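NADP-dependent glyceraldehyde-3-phosphate dehydrogenase (Bacillus halodurans, PDB 3PRL) probably oxidises glyceraldehyde 3-phosphate with NADP+ in a non-phosphorylating reaction, as a member of the aldehyde dehydrogenase family. Local coordinates at residues A170-T182 with V463-R475. Residues are numbered along the deposited sequence; the frame is centred on the assembly and turned at random. Where two conformers were deposited one is given.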
ATOM      1  N   ALA D 170     -11.667 -17.970 -17.391  1.00 23.91           N
ATOM      2  CA  ALA D 170     -10.463 -17.983 -16.527  1.00 24.16           C
ATOM      3  C   ALA D 170     -10.208 -16.698 -15.717  1.00 24.13           C
ATOM      4  O   ALA D 170      -9.649 -16.743 -14.622  1.00 24.15           O
ATOM      5  CB  ALA D 170      -9.255 -18.302 -17.339  1.00 24.37           C
ATOM      6  N   ALA D 171     -10.580 -15.553 -16.275  1.00 24.29           N
ATOM      7  CA  ALA D 171     -10.468 -14.274 -15.569  1.00 24.10           C
ATOM      8  C   ALA D 171     -11.282 -14.266 -14.266  1.00 24.04           C
ATOM      9  O   ALA D 171     -11.051 -13.429 -13.406  1.00 23.65           O
ATOM     10  CB  ALA D 171     -10.922 -13.155 -16.465  1.00 23.99           C
ATOM     11  N   LYS D 172     -12.234 -15.190 -14.144  1.00 24.18           N
ATOM     12  CA  LYS D 172     -13.094 -15.324 -12.952  1.00 23.64           C
ATOM     13  C   LYS D 172     -12.678 -16.490 -12.091  1.00 22.98           C
ATOM     14  O   LYS D 172     -12.619 -16.373 -10.866  1.00 22.59           O
ATOM     15  CB  LYS D 172     -14.554 -15.518 -13.354  1.00 24.33           C
ATOM     16  CG  LYS D 172     -15.159 -14.319 -14.070  1.00 24.78           C
ATOM     17  CD  LYS D 172     -16.517 -14.675 -14.682  1.00 24.64           C
ATOM     18  CE  LYS D 172     -17.149 -13.474 -15.362  1.00 24.97           C
ATOM     19  NZ  LYS D 172     -16.193 -12.877 -16.336  1.00 24.56           N
ATOM     20  N   ILE D 173     -12.399 -17.622 -12.736  1.00 23.19           N
ATOM     21  CA  ILE D 173     -11.990 -18.830 -12.029  1.00 23.37           C
ATOM     22  C   ILE D 173     -10.630 -18.669 -11.332  1.00 23.80           C
ATOM     23  O   ILE D 173     -10.521 -19.009 -10.158  1.00 25.05           O
ATOM     24  CB  ILE D 173     -12.003 -20.090 -12.936  1.00 23.47           C
ATOM     25  CG1 ILE D 173     -13.357 -20.246 -13.640  1.00 23.10           C
ATOM     26  CG2 ILE D 173     -11.707 -21.362 -12.110  1.00 23.32           C
ATOM     27  CD1 ILE D 173     -13.324 -21.258 -14.795  1.00 23.97           C
ATOM     28  N   ALA D 174      -9.618 -18.130 -12.019  1.00 23.44           N
ATOM     29  CA  ALA D 174      -8.260 -18.025 -11.426  1.00 23.19           C
ATOM     30  C   ALA D 174      -8.205 -17.225 -10.131  1.00 21.89           C
ATOM     31  O   ALA D 174      -7.661 -17.733  -9.154  1.00 21.44           O
ATOM     32  CB  ALA D 174      -7.229 -17.482 -12.429  1.00 23.93           C
ATOM     33  N   PRO D 175      -8.731 -15.967 -10.124  1.00 20.79           N
ATOM     34  CA  PRO D 175      -8.605 -15.226  -8.858  1.00 19.56           C
ATOM     35  C   PRO D 175      -9.376 -15.886  -7.741  1.00 18.95           C
ATOM     36  O   PRO D 175      -8.962 -15.815  -6.582  1.00 18.46           O
ATOM     37  CB  PRO D 175      -9.208 -13.843  -9.158  1.00 19.73           C
ATOM     38  CG  PRO D 175      -9.828 -13.931 -10.584  1.00 20.13           C
ATOM     39  CD  PRO D 175      -9.150 -15.098 -11.255  1.00 20.23           C
ATOM     40  N   ALA D 176     -10.497 -16.507  -8.092  1.00 18.73           N
ATOM     41  CA  ALA D 176     -11.341 -17.214  -7.126  1.00 18.92           C
ATOM     42  C   ALA D 176     -10.634 -18.371  -6.421  1.00 19.34           C
ATOM     43  O   ALA D 176     -10.650 -18.457  -5.185  1.00 19.34           O
ATOM     44  CB  ALA D 176     -12.654 -17.680  -7.792  1.00 18.90           C
ATOM     45  N   LEU D 177      -9.991 -19.247  -7.188  1.00 19.80           N
ATOM     46  CA  LEU D 177      -9.367 -20.438  -6.600  1.00 20.61           C
ATOM     47  C   LEU D 177      -8.096 -20.094  -5.854  1.00 21.30           C
ATOM     48  O   LEU D 177      -7.814 -20.670  -4.795  1.00 21.80           O
ATOM     49  CB  LEU D 177      -9.016 -21.469  -7.668  1.00 20.15           C
ATOM     50  CG  LEU D 177     -10.064 -21.934  -8.692  1.00 22.69           C
ATOM     51  CD1 LEU D 177      -9.376 -22.851  -9.684  1.00 20.71           C
ATOM     52  CD2 LEU D 177     -11.251 -22.622  -8.053  1.00 20.58           C
ATOM     53  N   VAL D 178      -7.314 -19.173  -6.409  1.00 21.80           N
ATOM     54  CA  VAL D 178      -6.029 -18.857  -5.788  1.00 22.70           C
ATOM     55  C   VAL D 178      -6.185 -18.140  -4.449  1.00 22.45           C
ATOM     56  O   VAL D 178      -5.272 -18.182  -3.608  1.00 22.61           O
ATOM     57  CB  VAL D 178      -5.078 -18.087  -6.721  1.00 22.91           C
ATOM     58  CG1 VAL D 178      -5.472 -16.620  -6.812  1.00 22.63           C
ATOM     59  CG2 VAL D 178      -3.660 -18.239  -6.217  1.00 23.39           C
ATOM     60  N   THR D 179      -7.336 -17.504  -4.233  1.00 22.41           N
ATOM     61  CA  THR D 179      -7.579 -16.830  -2.942  1.00 21.95           C
ATOM     62  C   THR D 179      -8.339 -17.749  -2.006  1.00 22.08           C
ATOM     63  O   THR D 179      -8.706 -17.353  -0.892  1.00 22.37           O
ATOM     64  CB  THR D 179      -8.343 -15.501  -3.075  1.00 21.50           C
ATOM     65  OG1 THR D 179      -9.666 -15.743  -3.562  1.00 24.49           O
ATOM     66  CG2 THR D 179      -7.608 -14.524  -4.000  1.00 24.13           C
ATOM     67  N   GLY D 180      -8.588 -18.972  -2.464  1.00 21.91           N
ATOM     68  CA  GLY D 180      -9.075 -20.012  -1.575  1.00 22.55           C
ATOM     69  C   GLY D 180     -10.563 -20.255  -1.592  1.00 23.04           C
ATOM     70  O   GLY D 180     -11.090 -20.937  -0.712  1.00 23.70           O
ATOM     71  N   ASN D 181     -11.241 -19.699  -2.597  1.00 22.68           N
ATOM     72  CA  ASN D 181     -12.661 -19.986  -2.867  1.00 21.62           C
ATOM     73  C   ASN D 181     -12.739 -21.249  -3.716  1.00 22.03           C
ATOM     74  O   ASN D 181     -11.730 -21.714  -4.208  1.00 21.07           O
ATOM     75  CB  ASN D 181     -13.301 -18.820  -3.634  1.00 20.05           C
ATOM     76  CG  ASN D 181     -13.267 -17.509  -2.850  1.00 22.25           C
ATOM     77  OD1 ASN D 181     -14.145 -17.259  -2.028  1.00 19.53           O
ATOM     78  ND2 ASN D 181     -12.252 -16.663  -3.114  1.00 19.14           N
ATOM     79  N   THR D 182     -13.941 -21.807  -3.868  1.00 23.35           N
ATOM     80  CA  THR D 182     -14.191 -22.820  -4.893  1.00 23.56           C
ATOM     81  C   THR D 182     -15.138 -22.244  -5.958  1.00 23.52           C
ATOM     82  O   THR D 182     -15.705 -21.163  -5.771  1.00 23.19           O
ATOM     83  CB  THR D 182     -14.672 -24.160  -4.296  1.00 24.00           C
ATOM     84  OG1 THR D 182     -15.863 -23.956  -3.523  1.00 23.09           O
ATOM     85  CG2 THR D 182     -13.587 -24.744  -3.404  1.00 23.27           C
ATOM     86  N   VAL D 463     -15.818  -4.143  -9.691  1.00 24.64           N
ATOM     87  CA  VAL D 463     -14.553  -3.904 -10.429  1.00 24.72           C
ATOM     88  C   VAL D 463     -13.796  -5.191 -10.756  1.00 25.07           C
ATOM     89  O   VAL D 463     -13.809  -6.147  -9.960  1.00 25.83           O
ATOM     90  CB  VAL D 463     -13.547  -3.072  -9.600  1.00 24.93           C
ATOM     91  CG1 VAL D 463     -12.652  -2.205 -10.516  1.00 22.09           C
ATOM     92  CG2 VAL D 463     -14.248  -2.219  -8.531  1.00 22.10           C
ATOM     93  N   GLN D 464     -13.110  -5.196 -11.902  1.00 24.49           N
ATOM     94  CA  GLN D 464     -12.224  -6.295 -12.271  0.50 24.86           C
ATOM     95  C   GLN D 464     -10.833  -5.803 -12.647  1.00 24.46           C
ATOM     96  O   GLN D 464     -10.426  -4.694 -12.299  1.00 24.46           O
ATOM     97  CB  GLN D 464     -12.821  -7.126 -13.416  0.50 25.66           C
ATOM     98  CG  GLN D 464     -13.148  -8.576 -13.065  0.50 28.00           C
ATOM     99  CD  GLN D 464     -12.043  -9.561 -13.469  0.50 26.03           C
ATOM    100  OE1 GLN D 464     -11.011  -9.176 -14.031  0.50 28.10           O
ATOM    101  NE2 GLN D 464     -12.254 -10.835 -13.161  0.50 28.30           N
ATOM    102  N   GLY D 465     -10.129  -6.620 -13.420  1.00 23.95           N
ATOM    103  CA  GLY D 465      -8.716  -6.453 -13.608  1.00 24.11           C
ATOM    104  C   GLY D 465      -8.126  -7.372 -12.554  1.00 24.74           C
ATOM    105  O   GLY D 465      -8.849  -7.881 -11.682  1.00 24.71           O
ATOM    106  N   ILE D 466      -6.817  -7.590 -12.619  1.00 25.72           N
ATOM    107  CA  ILE D 466      -6.191  -8.661 -11.831  1.00 26.32           C
ATOM    108  C   ILE D 466      -6.306  -8.484 -10.322  1.00 25.74           C
ATOM    109  O   ILE D 466      -6.940  -9.314  -9.658  1.00 25.88           O
ATOM    110  CB  ILE D 466      -4.729  -8.912 -12.240  1.00 26.87           C
ATOM    111  CG1 ILE D 466      -4.646  -9.303 -13.715  1.00 27.92           C
ATOM    112  CG2 ILE D 466      -4.078  -9.987 -11.329  1.00 27.72           C
ATOM    113  CD1 ILE D 466      -5.443 -10.530 -14.093  1.00 27.38           C
ATOM    114  N   LYS D 467      -5.699  -7.428  -9.777  1.00 25.42           N
ATOM    115  CA  LYS D 467      -5.803  -7.185  -8.332  1.00 25.05           C
ATOM    116  C   LYS D 467      -7.230  -6.950  -7.846  1.00 23.79           C
ATOM    117  O   LYS D 467      -7.629  -7.572  -6.855  1.00 23.40           O
ATOM    118  CB  LYS D 467      -4.886  -6.079  -7.811  1.00 25.92           C
ATOM    119  CG  LYS D 467      -4.841  -6.021  -6.261  1.00 30.51           C
ATOM    120  CD  LYS D 467      -4.441  -4.642  -5.728  1.00 25.88           C
ATOM    121  CE  LYS D 467      -2.947  -4.566  -5.475  1.00 30.51           C
ATOM    122  NZ  LYS D 467      -2.607  -4.678  -4.014  1.00 26.04           N
ATOM    123  N   PRO D 468      -7.989  -6.042  -8.505  1.00 23.09           N
ATOM    124  CA  PRO D 468      -9.350  -5.743  -8.025  1.00 22.44           C
ATOM    125  C   PRO D 468     -10.203  -7.004  -7.951  1.00 22.08           C
ATOM    126  O   PRO D 468     -11.050  -7.123  -7.059  1.00 22.02           O
ATOM    127  CB  PRO D 468      -9.907  -4.788  -9.100  1.00 22.59           C
ATOM    128  CG  PRO D 468      -8.684  -4.123  -9.645  1.00 21.55           C
ATOM    129  CD  PRO D 468      -7.614  -5.170  -9.636  1.00 22.70           C
ATOM    130  N   SER D 469      -9.968  -7.931  -8.887  1.00 21.43           N
ATOM    131  CA  SER D 469     -10.614  -9.237  -8.875  1.00 21.57           C
ATOM    132  C   SER D 469     -10.332  -9.990  -7.590  1.00 21.40           C
ATOM    133  O   SER D 469     -11.251 -10.525  -6.980  1.00 21.46           O
ATOM    134  CB  SER D 469     -10.161 -10.077 -10.076  1.00 22.06           C
ATOM    135  OG  SER D 469     -10.742  -9.525 -11.248  1.00 22.65           O
ATOM    136  N   LEU D 470      -9.071 -10.028  -7.171  1.00 21.60           N
ATOM    137  CA  LEU D 470      -8.700 -10.767  -5.947  1.00 22.38           C
ATOM    138  C   LEU D 470      -9.423 -10.285  -4.697  1.00 22.31           C
ATOM    139  O   LEU D 470      -9.826 -11.106  -3.859  1.00 22.10           O
ATOM    140  CB  LEU D 470      -7.186 -10.732  -5.741  1.00 23.10           C
ATOM    141  CG  LEU D 470      -6.465 -11.524  -6.830  1.00 22.63           C
ATOM    142  CD1 LEU D 470      -5.045 -11.075  -6.992  1.00 23.43           C
ATOM    143  CD2 LEU D 470      -6.512 -12.988  -6.506  1.00 23.81           C
ATOM    144  N   LEU D 471      -9.577  -8.957  -4.592  1.00 22.63           N
ATOM    145  CA  LEU D 471     -10.261  -8.277  -3.488  1.00 23.51           C
ATOM    146  C   LEU D 471     -11.756  -8.543  -3.487  1.00 23.70           C
ATOM    147  O   LEU D 471     -12.397  -8.609  -2.429  1.00 23.93           O
ATOM    148  CB  LEU D 471     -10.031  -6.748  -3.573  1.00 24.48           C
ATOM    149  CG  LEU D 471      -8.746  -6.127  -2.967  1.00 27.57           C
ATOM    150  CD1 LEU D 471      -7.512  -7.011  -3.068  1.00 24.64           C
ATOM    151  CD2 LEU D 471      -8.422  -4.738  -3.540  1.00 24.33           C
ATOM    152  N   SER D 472     -12.322  -8.657  -4.680  1.00 23.16           N
ATOM    153  CA  SER D 472     -13.742  -8.921  -4.788  1.00 23.20           C
ATOM    154  C   SER D 472     -14.037 -10.382  -4.431  1.00 23.25           C
ATOM    155  O   SER D 472     -15.194 -10.737  -4.152  1.00 23.25           O
ATOM    156  CB  SER D 472     -14.227  -8.588  -6.192  1.00 22.67           C
ATOM    157  OG  SER D 472     -13.630  -9.458  -7.127  1.00 22.57           O
ATOM    158  N   MET D 473     -12.982 -11.201  -4.399  1.00 23.17           N
ATOM    159  CA  MET D 473     -13.094 -12.632  -4.112  1.00 24.40           C
ATOM    160  C   MET D 473     -12.903 -12.965  -2.632  1.00 22.31           C
ATOM    161  O   MET D 473     -12.953 -14.130  -2.238  1.00 21.42           O
ATOM    162  CB  MET D 473     -12.058 -13.425  -4.917  1.00 28.03           C
ATOM    163  CG  MET D 473     -12.064 -13.179  -6.425  1.00 28.54           C
ATOM    164  SD  MET D 473     -13.371 -14.029  -7.336  1.00 29.10           S
ATOM    165  CE  MET D 473     -13.219 -13.292  -8.962  1.00 28.66           C
ATOM    166  N   THR D 474     -12.647 -11.934  -1.835  1.00 21.03           N
ATOM    167  CA  THR D 474     -12.244 -12.103  -0.453  1.00 20.63           C
ATOM    168  C   THR D 474     -12.996 -11.101   0.415  1.00 19.52           C
ATOM    169  O   THR D 474     -13.821 -10.346  -0.074  1.00 18.12           O
ATOM    170  CB  THR D 474     -10.718 -11.854  -0.285  1.00 20.38           C
ATOM    171  OG1 THR D 474     -10.327 -10.755  -1.115  1.00 22.18           O
ATOM    172  CG2 THR D 474      -9.898 -13.090  -0.665  1.00 22.80           C
ATOM    173  N   ARG D 475     -12.662 -11.111   1.701  1.00 20.28           N
ATOM    174  CA  ARG D 475     -13.187 -10.181   2.707  1.00 20.32           C
ATOM    175  C   ARG D 475     -12.143 -10.091   3.829  1.00 21.11           C
ATOM    176  O   ARG D 475     -11.248 -10.960   3.940  1.00 20.91           O
ATOM    177  CB  ARG D 475     -14.588 -10.623   3.229  1.00 20.23           C
ATOM    178  CG  ARG D 475     -14.710 -12.085   3.846  1.00 16.51           C
ATOM    179  CD  ARG D 475     -14.282 -12.160   5.332  1.00 20.78           C
ATOM    180  NE  ARG D 475     -14.655 -13.396   6.034  1.00 16.91           N
ATOM    181  CZ  ARG D 475     -14.544 -13.567   7.357  1.00 21.57           C
ATOM    182  NH1 ARG D 475     -14.058 -12.584   8.128  1.00 16.94           N
ATOM    183  NH2 ARG D 475     -14.910 -14.710   7.923  1.00 17.62           N
TER
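Met473 packs against Pro175 and Ala176 where two helices of the aldehyde dehydrogenase fold, 170-178 and 466-472, cross at -56° with axes 8.7 Å apart. Its unbranched, flexible thioether can follow the helix surface: the chain bends at chi2 (-78°), laying SD 3.7 Å from Ala176 CB and bringing CE to 3.8 Å from Pro175 CG. Alanine's small methyl lets the sulfur come close, while proline, whose nitrogen has no hydrogen to donate at this helix kink, offers a rigid apolar ring; Leu470 CD2 meets Pro175 CB at 3.9 Å. This dense middle contrasts with Leu471, which points away from helix 170-178 and is exposed to solvent, as is Lys467. Toward the predicted active-site residue Glu259, contact becomes sparser and more polar: in the conformer modelled here, Gln464 NE2 donates to Ala171 O at 2.9 Å, from above the carbonyl plane. At the far end, helix 170-178 closes in a Schellman motif, with Gly180 supplying the positive phi. Asn181, whose N closes that motif on Ala176 O, suits a buried junction because its amide can both accept and donate: OD1 accepts from Gly154 N of strand 144-159, and ND2 bridges the segments. It gives one bond to Ala176 O in the carbonyl plane; in the other, Asn181 ND2 lies 2.8 Å from Met473 O.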